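Local coordinates for microcompartments protein (Desulfitobacterium hafniense, PDB 3NWG) that probably helps to build the protein shell of a bacterial microcompartment, carrying two BMC domains in tandem in a single chain, at residues Glu3-Val8 and Pro75-Gln80; Glu9-Ala14 and Ser67-Phe72; Asp30-Lys35 and Leu45-Val50; Leu97-Thr102 and Lys135-Leu140; Gly119-Val124 and Ala145-Ser150. All blocks are in the same frame, centred on the assembly; numbering follows the deposited sequence.

Contact 1: residues Glu3-Val8 and Pro75-Gln80; sequences ESIGLV and PNVHPQ
Val77 N donates to Glu3 O at 2.9 Å, with an N-H...O angle of 148° and the donor lying nearly along the C=O axis, so the turn that follows strand 68-74 stays tied to the start of strand 4-10. This is the one settled hydrogen bond across the contact, and it lies close to Ser4 and Pro75, whose CA atoms come within 4.2 Å. Ser4 turns its OG to the side of its own backbone N, anti to the carbonyl carbon (chi1 -52°), which sets the hydroxyl beside Pro75 CA at 3.4 Å; a side chain this small lets the two backbones come close. Farther along, Ile5 and Val77 make the apolar part: Ile5 CG2 meets Val77 CG2 at 4.1 Å, branch against branch, and both beta-branched residues are buried. Asn76, between Pro75 and Val77, has positive phi and psi, a left-handed conformation that asparagine tolerates better than most residues. His78 then closes the turn as the N-cap of helix 79-85. Its ND1 accepts from Gln80 N at 3.3 Å, the donor tilted somewhat from the ring plane, while Pro79 CD covers one face of the imidazole toward its rim. Proline is well placed in this first turn, where no helical N-H bond is needed. Around the contact, Ile5 also packs on Ile109 of helix 105-117 and Leu45 of strand 42-48, Val77 rests on Leu82 of helix 79-85, and His78 N bonds to Asp113 of helix 105-117, joining the turn to the second BMC domain.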
# COMPACT_ATOMS: atom_id res chain seq x y z
N GLU A 3 -9.21 18.75 26.58
CA GLU A 3 -7.80 18.44 26.38
C GLU A 3 -7.02 19.54 25.67
O GLU A 3 -7.61 20.40 25.04
CB GLU A 3 -7.67 17.12 25.63
CG GLU A 3 -8.32 15.97 26.36
CD GLU A 3 -8.17 14.66 25.62
OE1 GLU A 3 -9.22 14.02 25.35
OE2 GLU A 3 -7.01 14.28 25.30
N SER A 4 -5.70 19.50 25.81
CA SER A 4 -4.81 20.39 25.08
C SER A 4 -4.02 19.62 24.02
O SER A 4 -3.95 18.39 24.06
CB SER A 4 -3.85 21.07 26.05
OG SER A 4 -4.57 21.68 27.10
N ILE A 5 -3.43 20.34 23.08
CA ILE A 5 -2.52 19.75 22.10
C ILE A 5 -1.15 20.45 22.16
O ILE A 5 -1.08 21.69 22.30
CB ILE A 5 -3.11 19.78 20.66
CG1 ILE A 5 -2.16 19.12 19.65
CG2 ILE A 5 -3.41 21.20 20.24
CD1 ILE A 5 -2.78 18.84 18.31
N GLY A 6 -0.08 19.65 22.10
CA GLY A 6 1.28 20.16 22.13
C GLY A 6 2.08 19.69 20.93
O GLY A 6 1.91 18.56 20.47
N LEU A 7 2.95 20.57 20.44
CA LEU A 7 3.76 20.29 19.26
C LEU A 7 5.20 20.65 19.50
O LEU A 7 5.52 21.76 19.93
CB LEU A 7 3.26 21.10 18.06
CG LEU A 7 4.26 21.24 16.91
CD1 LEU A 7 4.14 20.05 15.96
CD2 LEU A 7 4.09 22.53 16.17
N VAL A 8 6.09 19.73 19.17
CA VAL A 8 7.50 20.05 19.12
C VAL A 8 8.00 19.74 17.71
O VAL A 8 7.74 18.65 17.18
CB VAL A 8 8.31 19.33 20.24
CG1 VAL A 8 9.79 19.53 20.06
CG2 VAL A 8 7.92 19.87 21.61
N PRO A 75 -4.42 25.00 24.37
CA PRO A 75 -5.34 24.54 25.40
C PRO A 75 -6.78 24.53 24.94
O PRO A 75 -7.19 25.37 24.13
CB PRO A 75 -5.17 25.59 26.50
CG PRO A 75 -4.80 26.83 25.75
CD PRO A 75 -3.86 26.33 24.69
N ASN A 76 -7.56 23.59 25.47
CA ASN A 76 -8.99 23.50 25.20
C ASN A 76 -9.25 23.34 23.72
O ASN A 76 -10.05 24.07 23.14
CB ASN A 76 -9.75 24.71 25.76
CG ASN A 76 -9.25 25.14 27.16
OD1 ASN A 76 -8.98 24.30 28.05
ND2 ASN A 76 -9.12 26.45 27.35
N VAL A 77 -8.53 22.40 23.11
CA VAL A 77 -8.64 22.15 21.69
C VAL A 77 -9.95 21.41 21.39
O VAL A 77 -10.39 20.57 22.18
CB VAL A 77 -7.44 21.35 21.15
CG1 VAL A 77 -7.42 19.94 21.74
CG2 VAL A 77 -7.47 21.31 19.62
N HIS A 78 -10.55 21.74 20.26
CA HIS A 78 -11.81 21.14 19.87
C HIS A 78 -11.62 19.65 19.56
O HIS A 78 -10.70 19.28 18.83
CB HIS A 78 -12.38 21.87 18.66
CG HIS A 78 -13.83 21.61 18.43
ND1 HIS A 78 -14.30 20.51 17.75
CD2 HIS A 78 -14.93 22.31 18.82
CE1 HIS A 78 -15.62 20.54 17.72
NE2 HIS A 78 -16.03 21.62 18.36
N PRO A 79 -12.49 18.79 20.11
CA PRO A 79 -12.36 17.34 19.91
C PRO A 79 -12.16 16.91 18.46
O PRO A 79 -11.50 15.90 18.22
CB PRO A 79 -13.68 16.76 20.44
CG PRO A 79 -14.51 17.93 20.86
CD PRO A 79 -13.62 19.11 20.99
N GLN A 80 -12.71 17.68 17.52
CA GLN A 80 -12.65 17.31 16.11
C GLN A 80 -11.29 17.53 15.50
O GLN A 80 -10.90 16.83 14.59
CB GLN A 80 -13.69 18.07 15.30
CG GLN A 80 -15.08 17.48 15.39
CD GLN A 80 -16.00 18.04 14.33
OE1 GLN A 80 -16.44 19.19 14.41
NE2 GLN A 80 -16.31 17.22 13.34

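Contact 2: residues Glu9-Ala14 and Ser67-Phe72; sequences EVNSIA and SVLDDF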
# COMPACT_ATOMS: atom_id res chain seq x y z
N GLU A 9 8.66 20.73 17.11
CA GLU A 9 9.36 20.53 15.84
C GLU A 9 10.89 20.54 16.04
O GLU A 9 11.43 21.46 16.65
CB GLU A 9 8.95 21.58 14.82
CG GLU A 9 7.64 21.26 14.08
CD GLU A 9 7.18 22.40 13.17
OE1 GLU A 9 5.98 22.76 13.23
OE2 GLU A 9 8.02 22.95 12.43
N VAL A 10 11.55 19.52 15.50
CA VAL A 10 12.97 19.27 15.74
C VAL A 10 13.71 19.14 14.42
O VAL A 10 13.18 18.60 13.45
CB VAL A 10 13.19 17.96 16.56
CG1 VAL A 10 14.65 17.77 16.89
CG2 VAL A 10 12.38 17.95 17.85
N ASN A 11 14.94 19.62 14.40
CA ASN A 11 15.82 19.57 13.25
C ASN A 11 16.32 18.18 12.80
O ASN A 11 16.70 18.02 11.65
CB ASN A 11 17.03 20.42 13.57
CG ASN A 11 17.56 21.13 12.37
OD1 ASN A 11 16.89 21.23 11.32
ND2 ASN A 11 18.79 21.65 12.50
N SER A 12 16.37 17.20 13.69
CA SER A 12 16.82 15.85 13.35
C SER A 12 15.76 14.82 13.57
O SER A 12 15.01 14.88 14.55
CB SER A 12 17.96 15.42 14.26
OG SER A 12 19.06 16.24 14.09
N ILE A 13 15.75 13.80 12.72
CA ILE A 13 15.05 12.57 13.05
C ILE A 13 15.58 12.02 14.40
O ILE A 13 14.80 11.81 15.34
CB ILE A 13 15.17 11.53 11.92
CG1 ILE A 13 14.30 11.96 10.72
CG2 ILE A 13 14.72 10.16 12.41
CD1 ILE A 13 14.98 12.87 9.69
N ALA A 14 16.90 11.84 14.50
CA ALA A 14 17.51 11.26 15.70
C ALA A 14 17.03 11.96 16.98
O ALA A 14 16.43 11.32 17.85
CB ALA A 14 19.03 11.28 15.60
N SER A 67 18.21 21.98 18.61
CA SER A 67 17.63 21.51 17.37
C SER A 67 16.10 21.63 17.39
O SER A 67 15.42 21.11 16.50
CB SER A 67 18.09 20.09 17.04
OG SER A 67 17.59 19.16 17.97
N VAL A 68 15.57 22.34 18.39
CA VAL A 68 14.15 22.67 18.40
C VAL A 68 13.93 23.80 17.40
O VAL A 68 14.65 24.81 17.39
CB VAL A 68 13.65 23.06 19.80
CG1 VAL A 68 12.13 23.30 19.80
CG2 VAL A 68 14.01 21.99 20.82
N LEU A 69 12.94 23.63 16.53
CA LEU A 69 12.63 24.66 15.57
C LEU A 69 11.38 25.41 16.03
O LEU A 69 11.27 26.63 15.85
CB LEU A 69 12.44 24.07 14.18
CG LEU A 69 13.67 23.42 13.55
CD1 LEU A 69 13.27 22.81 12.24
CD2 LEU A 69 14.82 24.42 13.37
N ASP A 70 10.47 24.66 16.65
CA ASP A 70 9.24 25.23 17.18
C ASP A 70 8.63 24.29 18.23
O ASP A 70 8.71 23.06 18.12
CB ASP A 70 8.24 25.49 16.04
CG ASP A 70 7.14 26.50 16.41
OD1 ASP A 70 7.30 27.29 17.37
OD2 ASP A 70 6.10 26.49 15.71
N ASP A 71 8.04 24.90 19.26
CA ASP A 71 7.21 24.21 20.24
C ASP A 71 5.96 25.06 20.41
O ASP A 71 6.03 26.28 20.37
CB ASP A 71 7.93 24.11 21.58
CG ASP A 71 8.37 25.48 22.12
OD1 ASP A 71 9.37 26.05 21.60
OD2 ASP A 71 7.72 25.99 23.06
N PHE A 72 4.82 24.40 20.59
CA PHE A 72 3.55 25.09 20.64
C PHE A 72 2.54 24.31 21.47
O PHE A 72 2.56 23.07 21.47
CB PHE A 72 3.01 25.30 19.22
CG PHE A 72 1.60 25.83 19.17
CD1 PHE A 72 1.33 27.17 19.41
CD2 PHE A 72 0.53 24.97 18.90
CE1 PHE A 72 0.03 27.66 19.38
CE2 PHE A 72 -0.78 25.45 18.88
CZ PHE A 72 -1.03 26.79 19.12
O HOH W 1 4.56 25.16 13.65
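Backbone bonds come first, for Glu9 meets both Leu69 and Asp70 in a classic beta bulge of the antiparallel pair formed by strands 4-10 and 68-74. Glu9 N gives a straight bond to Asp70 O (2.5 Å), and Glu9 O takes Leu69 N at 2.6 Å together with a weak bond from Asp70 N at 3.3 Å. One carbonyl thus serves two successive N-H groups, the extra residue being absorbed without breaking the ladder. Past the non-hydrogen-bonded pair Val10-Val68, Asn11 N reaches Ser67 O at 2.6 Å, in the carbonyl plane.

The van der Waals contacts are modest. Val10 CG1, set anti to its amide nitrogen by chi1 of -175°, comes to 3.4 Å from Ser67 OG, a hydroxyl whose stronger partner is Ala64 O. Asn11 CB lies on Ser67 CB, and the side chains of Leu69 and Asn11 cross obliquely, Leu69 CD1 reaching 4.1 Å from Asn11 OD1. Short, polar serine and asparagine suit this place, where the strand gives way to the loop before helix 13-26; Ala14 of that helix packs on Ile99 of a neighbouring subunit.

The charged groups form a third set. Glu9 and Asp70 stand on one face of the sheet with Glu9 OE1 and Asp70 OD2 4.5 Å apart, and a single water donates one proton to each, at 2.8 Å to Glu9 OE1. Two carboxylates so near would be expected to repel; the bridging water, with Lys41 in a long, weak ion pair to Glu9 OE2, may ease that repulsion, though the proximity could still raise the pKa of one of the acids.

Contact 3: residues Asp30-Lys35 and Leu45-Val50; sequences DLLEAK and LICGDV
Leu32 lies against Leu45 and Cys47 at the apolar centre of this contact, where a classic beta bulge interrupts the hairpin of strands 29-36 and 42-48 in the first BMC domain. Leu32 CB stands 4.0 Å from Leu45 CB, and with CG anti to the carbonyl carbon (chi1 -62°) its branches turn along the partner strand, CD1 reaching Cys47 CB and CD2 approaching Cys47 SG at 4.1 Å. Leu82 of helix 79-85 touches both Leu32 and Cys47, so leucine and the slim cysteine suit this covered face.

The other face belongs to Leu31 and Ile46, whose side chains meet at about a right angle, Leu31 CD1 to Ile46 CG2 at 4.0 Å; helix 13-26 covers them with Leu24 and Met23. Toward one end, Glu33 offers only its aliphatic root, CB lying 3.8 Å from Leu45 CD1, and a bend at chi2 takes the carboxylate away from the partner strand. At the other end Asp30 likewise directs its acid outward, packing on Pro90 of a neighbouring subunit.

The backbone supplies the polar edge. Asp30 and Cys47 exchange two bonds, and Leu45 N donates to Glu33 O at 2.7 Å. In the bulge itself Leu45 O accepts from Leu32 N at 2.8 Å and from Glu33 N at 3.2 Å, both donors reaching it from the same face of its carbonyl plane.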
# COMPACT_ATOMS: atom_id res chain seq x y z
N ASP A 30 -1.17 11.24 25.13
CA ASP A 30 -1.25 10.33 24.00
C ASP A 30 -0.48 10.93 22.84
O ASP A 30 -0.47 12.15 22.66
CB ASP A 30 -2.72 10.08 23.61
CG ASP A 30 -3.41 9.00 24.50
OD1 ASP A 30 -2.89 8.62 25.57
OD2 ASP A 30 -4.50 8.54 24.11
N LEU A 31 0.17 10.07 22.07
CA LEU A 31 0.83 10.49 20.84
C LEU A 31 -0.16 10.53 19.67
O LEU A 31 -0.85 9.55 19.39
CB LEU A 31 1.98 9.56 20.50
CG LEU A 31 2.84 9.88 19.29
CD1 LEU A 31 3.72 11.12 19.52
CD2 LEU A 31 3.69 8.66 18.97
N LEU A 32 -0.22 11.68 19.02
CA LEU A 32 -1.04 11.86 17.82
C LEU A 32 -0.21 11.58 16.57
O LEU A 32 -0.64 10.87 15.66
CB LEU A 32 -1.57 13.28 17.75
CG LEU A 32 -2.49 13.73 18.87
CD1 LEU A 32 -2.62 15.24 18.81
CD2 LEU A 32 -3.83 13.06 18.72
N GLU A 33 0.98 12.18 16.54
CA GLU A 33 1.83 12.18 15.36
C GLU A 33 3.28 12.30 15.80
O GLU A 33 3.62 13.14 16.65
CB GLU A 33 1.44 13.34 14.41
CG GLU A 33 1.96 13.20 12.99
CD GLU A 33 1.41 11.96 12.30
OE1 GLU A 33 2.13 10.93 12.28
OE2 GLU A 33 0.26 12.02 11.81
N ALA A 34 4.10 11.43 15.23
CA ALA A 34 5.55 11.51 15.34
C ALA A 34 6.13 11.08 14.00
O ALA A 34 6.08 9.89 13.64
CB ALA A 34 6.05 10.62 16.45
N LYS A 35 6.64 12.04 13.23
CA LYS A 35 7.05 11.74 11.87
C LYS A 35 7.97 12.79 11.27
O LYS A 35 7.93 13.96 11.65
CB LYS A 35 5.82 11.53 10.97
CG LYS A 35 4.97 12.78 10.72
CD LYS A 35 3.92 12.50 9.67
CE LYS A 35 3.43 13.77 9.01
NZ LYS A 35 2.93 13.46 7.63
N LEU A 45 3.42 15.52 17.85
CA LEU A 45 2.14 16.05 18.31
C LEU A 45 1.58 15.10 19.35
O LEU A 45 1.53 13.88 19.15
CB LEU A 45 1.14 16.17 17.16
CG LEU A 45 1.32 17.28 16.14
CD1 LEU A 45 0.44 17.00 14.94
CD2 LEU A 45 0.95 18.63 16.74
N ILE A 46 1.12 15.68 20.45
CA ILE A 46 0.58 14.93 21.56
C ILE A 46 -0.64 15.65 22.12
O ILE A 46 -0.86 16.84 21.87
CB ILE A 46 1.62 14.79 22.67
CG1 ILE A 46 2.31 16.14 22.88
CG2 ILE A 46 2.66 13.74 22.28
CD1 ILE A 46 2.59 16.49 24.30
N CYS A 47 -1.45 14.92 22.88
CA CYS A 47 -2.61 15.51 23.50
C CYS A 47 -2.83 14.89 24.88
O CYS A 47 -2.54 13.71 25.09
CB CYS A 47 -3.84 15.34 22.61
SG CYS A 47 -4.56 13.68 22.67
N GLY A 48 -3.36 15.69 25.79
CA GLY A 48 -3.71 15.25 27.14
C GLY A 48 -4.29 16.45 27.87
O GLY A 48 -4.76 17.39 27.23
N ASP A 49 -4.24 16.44 29.20
CA ASP A 49 -4.64 17.61 29.96
C ASP A 49 -3.60 18.71 29.87
O ASP A 49 -2.41 18.44 29.71
CB ASP A 49 -4.95 17.25 31.42
CG ASP A 49 -6.45 16.95 31.66
OD1 ASP A 49 -6.76 16.27 32.69
OD2 ASP A 49 -7.31 17.40 30.84
N VAL A 50 -4.08 19.95 29.95
CA VAL A 50 -3.26 21.15 30.02
C VAL A 50 -1.89 20.92 30.63
O VAL A 50 -0.86 21.12 29.97
CB VAL A 50 -3.93 22.22 30.90
CG1 VAL A 50 -3.42 23.60 30.52
CG2 VAL A 50 -5.47 22.14 30.81

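Contact 4: residues Leu97-Thr102 and Lys135-Leu140; sequences LGIIET and KSFVTL
Gly98 and Leu140 exchange two backbone bonds, Gly98 N to Leu140 O and Leu140 N to Gly98 O, each 2.9 Å. Ile100 with Val138 and Thr102 with Ser136 repeat the exchange, giving six bonds in unbroken antiparallel register. Glu101 and Lys135 bring charge to one end, but Glu101 OE2 stands 4.2 Å from Lys135 NZ, beyond a salt bridge; it lies nearer the lysine's aliphatic CD, at 3.3 Å. Both charges look to a neighbouring subunit: Glu101 OE2 accepts from Ile13 N, at the start of that subunit's helix 13-26, and Lys135 NZ makes a weak bond to its Asn11 O.

Strands 96-102 and 136-142 are the central strands of the sheet in the second BMC domain; with helix 105-117 on one face and a neighbouring subunit against the other, every residue here is buried. On the Glu101 face, Ile99 and Thr139 lie side by side, Ile99 CG1 to Thr139 CG2 at 3.7 Å, and Phe137 CD2 comes within 4.2 Å of Ile99 CG2. On the helix face, Ile100 CB meets Val138 CG1 at 3.8 Å. Chi1 of 47° sets Leu140 CG between its backbone N and carbonyl carbon, putting CD1 against the glycine backbone, 3.4 Å from Gly98 O.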
# COMPACT_ATOMS: atom_id res chain seq x y z
N LEU A 97 -17.68 22.88 0.85
CA LEU A 97 -16.33 22.46 1.20
C LEU A 97 -15.39 23.64 1.43
O LEU A 97 -15.12 24.43 0.53
CB LEU A 97 -15.77 21.54 0.13
CG LEU A 97 -14.37 20.95 0.33
CD1 LEU A 97 -14.38 19.82 1.36
CD2 LEU A 97 -13.84 20.43 -0.98
N GLY A 98 -14.88 23.73 2.66
CA GLY A 98 -13.91 24.74 3.02
C GLY A 98 -12.53 24.14 3.21
O GLY A 98 -12.38 23.02 3.68
N ILE A 99 -11.50 24.89 2.81
CA ILE A 99 -10.12 24.47 2.96
C ILE A 99 -9.29 25.65 3.44
O ILE A 99 -9.35 26.73 2.84
CB ILE A 99 -9.51 23.96 1.62
CG1 ILE A 99 -10.43 22.95 0.93
CG2 ILE A 99 -8.12 23.38 1.87
CD1 ILE A 99 -10.06 22.62 -0.56
N ILE A 100 -8.52 25.44 4.51
CA ILE A 100 -7.55 26.44 4.96
C ILE A 100 -6.15 25.85 4.88
O ILE A 100 -5.92 24.71 5.29
CB ILE A 100 -7.81 26.91 6.41
CG1 ILE A 100 -9.24 27.43 6.53
CG2 ILE A 100 -6.79 27.99 6.81
CD1 ILE A 100 -9.70 27.65 7.95
N GLU A 101 -5.21 26.64 4.36
CA GLU A 101 -3.87 26.17 4.11
C GLU A 101 -2.88 27.20 4.65
O GLU A 101 -2.93 28.37 4.27
CB GLU A 101 -3.69 25.92 2.62
CG GLU A 101 -2.34 25.41 2.13
CD GLU A 101 -2.18 25.60 0.60
OE1 GLU A 101 -3.06 26.23 -0.02
OE2 GLU A 101 -1.19 25.13 0.01
N THR A 102 -1.99 26.76 5.56
CA THR A 102 -1.04 27.63 6.25
C THR A 102 0.39 27.11 6.11
O THR A 102 0.61 25.92 5.81
CB THR A 102 -1.34 27.79 7.79
OG1 THR A 102 -1.12 26.55 8.46
CG2 THR A 102 -2.75 28.25 8.07
N LYS A 135 3.73 23.15 4.24
CA LYS A 135 2.33 23.58 4.16
C LYS A 135 1.40 22.52 4.75
O LYS A 135 1.52 21.33 4.46
CB LYS A 135 1.91 23.85 2.71
CG LYS A 135 2.47 25.13 2.08
CD LYS A 135 2.01 25.26 0.63
CE LYS A 135 2.58 26.50 -0.03
NZ LYS A 135 2.43 26.49 -1.52
N SER A 136 0.48 22.97 5.59
CA SER A 136 -0.50 22.10 6.17
C SER A 136 -1.86 22.62 5.74
O SER A 136 -1.99 23.78 5.35
CB SER A 136 -0.35 22.09 7.69
OG SER A 136 0.97 21.74 8.09
N PHE A 137 -2.88 21.76 5.81
CA PHE A 137 -4.23 22.20 5.51
C PHE A 137 -5.35 21.45 6.23
O PHE A 137 -5.18 20.30 6.63
CB PHE A 137 -4.48 22.28 4.00
CG PHE A 137 -4.56 20.96 3.32
CD1 PHE A 137 -3.44 20.44 2.67
CD2 PHE A 137 -5.77 20.25 3.29
CE1 PHE A 137 -3.51 19.21 2.00
CE2 PHE A 137 -5.85 19.01 2.63
CZ PHE A 137 -4.73 18.49 1.98
N VAL A 138 -6.47 22.14 6.40
CA VAL A 138 -7.69 21.58 6.96
C VAL A 138 -8.84 21.73 5.97
O VAL A 138 -8.96 22.76 5.30
CB VAL A 138 -8.04 22.17 8.36
CG1 VAL A 138 -8.26 23.67 8.30
CG2 VAL A 138 -9.24 21.48 8.99
N THR A 139 -9.66 20.68 5.84
CA THR A 139 -10.90 20.75 5.08
C THR A 139 -12.07 20.52 6.03
O THR A 139 -11.95 19.77 7.02
CB THR A 139 -10.98 19.71 3.95
OG1 THR A 139 -10.90 18.39 4.51
CG2 THR A 139 -9.87 19.90 2.92
N LEU A 140 -13.19 21.18 5.74
CA LEU A 140 -14.41 21.03 6.52
C LEU A 140 -15.67 21.18 5.65
O LEU A 140 -15.61 21.72 4.56
CB LEU A 140 -14.42 22.00 7.71
CG LEU A 140 -14.08 23.51 7.73
CD1 LEU A 140 -12.86 23.92 6.92
CD2 LEU A 140 -15.27 24.35 7.36

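Contact 5: residues Gly119-Val124 and Ala145-Ser150; sequences GQVDLV and ASVESS
This is a loop-to-helix contact: Gln120 and Val121, leading into strand 122-127, outermost in its sheet within this chain, lie against the first turns of helix 144-160 in the second BMC domain. Val121 carries the apolar part. Both methyls face the helix, CG1 at 4.1 Å from Val147 CG2 and 3.8 Å from Ser150 CB, CG2 at 3.6 Å from Ser150 OG. A branched, compact valine fills this buried place, while the small serines let the loop come near the helix. Ser150 OG also has a weak bond to Thr118 OG1, just ahead of the loop.

The polar part is a single close pair at the rim, Gln120 OE1 to Ser146 OG at 2.7 Å. Gln120 is bent at chi2 (87°), which curls the amide back toward the helix. Ser146 OG also bonds to Asp143 OD1.

Beyond the pair, Val121 touches Leu140 of strand 136-142, Val147 rests on Val169 of strand 164-170, and Ser150 on Ala115 of helix 105-117. Here helices 105-117 and 144-160 pack on one face of a four-stranded antiparallel sheet of order 2-3-1-4, the arrangement of a BMC domain.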
# COMPACT_ATOMS: atom_id res chain seq x y z
N GLY A 119 -19.80 27.78 14.99
CA GLY A 119 -20.96 27.21 14.30
C GLY A 119 -20.87 25.72 14.00
O GLY A 119 -20.11 24.98 14.64
N GLN A 120 -21.65 25.31 13.00
CA GLN A 120 -21.94 23.90 12.73
C GLN A 120 -21.20 23.42 11.48
O GLN A 120 -21.74 23.44 10.36
CB GLN A 120 -23.45 23.68 12.57
CG GLN A 120 -24.35 24.68 13.33
CD GLN A 120 -24.67 25.98 12.53
OE1 GLN A 120 -23.77 26.61 11.95
NE2 GLN A 120 -25.95 26.37 12.52
N VAL A 121 -19.95 23.00 11.67
CA VAL A 121 -19.16 22.38 10.62
C VAL A 121 -18.63 21.05 11.18
O VAL A 121 -18.68 20.82 12.38
CB VAL A 121 -17.97 23.29 10.16
CG1 VAL A 121 -18.47 24.50 9.38
CG2 VAL A 121 -17.11 23.72 11.34
N ASP A 122 -18.16 20.18 10.30
CA ASP A 122 -17.38 19.03 10.71
C ASP A 122 -16.08 19.09 9.95
O ASP A 122 -16.09 19.23 8.73
CB ASP A 122 -18.13 17.73 10.41
CG ASP A 122 -19.38 17.56 11.28
OD1 ASP A 122 -19.26 17.33 12.51
OD2 ASP A 122 -20.51 17.67 10.72
N LEU A 123 -14.95 19.02 10.65
CA LEU A 123 -13.64 18.95 9.99
C LEU A 123 -13.60 17.63 9.25
O LEU A 123 -14.11 16.63 9.74
CB LEU A 123 -12.48 19.06 10.98
CG LEU A 123 -12.36 20.25 11.94
CD1 LEU A 123 -11.03 20.22 12.64
CD2 LEU A 123 -12.54 21.60 11.27
N VAL A 124 -13.02 17.63 8.05
CA VAL A 124 -12.99 16.42 7.23
C VAL A 124 -11.61 15.76 7.32
O VAL A 124 -11.52 14.57 7.60
CB VAL A 124 -13.40 16.69 5.77
CG1 VAL A 124 -13.39 15.40 4.98
CG2 VAL A 124 -14.77 17.32 5.72
N ALA A 145 -23.36 28.93 4.44
CA ALA A 145 -23.16 30.05 5.36
C ALA A 145 -22.27 29.67 6.56
O ALA A 145 -21.37 30.43 6.94
CB ALA A 145 -24.50 30.63 5.83
N SER A 146 -22.53 28.49 7.13
CA SER A 146 -21.74 27.97 8.26
C SER A 146 -20.26 27.85 7.90
O SER A 146 -19.39 28.29 8.66
CB SER A 146 -22.28 26.62 8.72
OG SER A 146 -23.61 26.72 9.21
N VAL A 147 -19.98 27.25 6.73
CA VAL A 147 -18.62 27.04 6.26
C VAL A 147 -17.94 28.37 5.98
O VAL A 147 -16.78 28.56 6.35
CB VAL A 147 -18.58 26.18 4.99
CG1 VAL A 147 -17.22 26.24 4.34
CG2 VAL A 147 -18.96 24.74 5.32
N GLU A 148 -18.66 29.29 5.35
CA GLU A 148 -18.13 30.60 5.01
C GLU A 148 -17.63 31.37 6.22
O GLU A 148 -16.61 32.06 6.14
CB GLU A 148 -19.19 31.45 4.31
CG GLU A 148 -19.39 31.17 2.82
CD GLU A 148 -18.26 31.71 1.95
OE1 GLU A 148 -17.24 32.19 2.53
OE2 GLU A 148 -18.40 31.67 0.71
N SER A 149 -18.35 31.27 7.33
CA SER A 149 -18.03 32.10 8.48
C SER A 149 -17.08 31.36 9.40
O SER A 149 -16.43 31.97 10.25
CB SER A 149 -19.30 32.51 9.24
OG SER A 149 -19.92 31.37 9.78
N SER A 150 -17.01 30.05 9.21
CA SER A 150 -16.06 29.21 9.90
C SER A 150 -14.66 29.32 9.31
O SER A 150 -13.67 29.34 10.06
CB SER A 150 -16.53 27.77 9.88
OG SER A 150 -15.81 27.02 10.80

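Contacts 1, 2 and 3 belong to the first BMC domain and its sheet, in strand order 29-36, 42-48, 4-10, 68-74; contacts 4 and 5 belong to the second, which repeats that order with its own four strands. Along the chain contact 3 is nested within contact 2, and contact 2 within contact 1; contacts 4 and 5 follow and interlock. Contacts 1 and 3 have centres about 8 Å apart, contacts 4 and 5 about 12 Å, whereas contacts 2 and 5 are about 32 Å apart. Gln80 of contact 1 touches Asp122 of contact 5 across the domain boundary. Contacts 2 and 4 also meet between subunits, consistent with a shell-forming assembly.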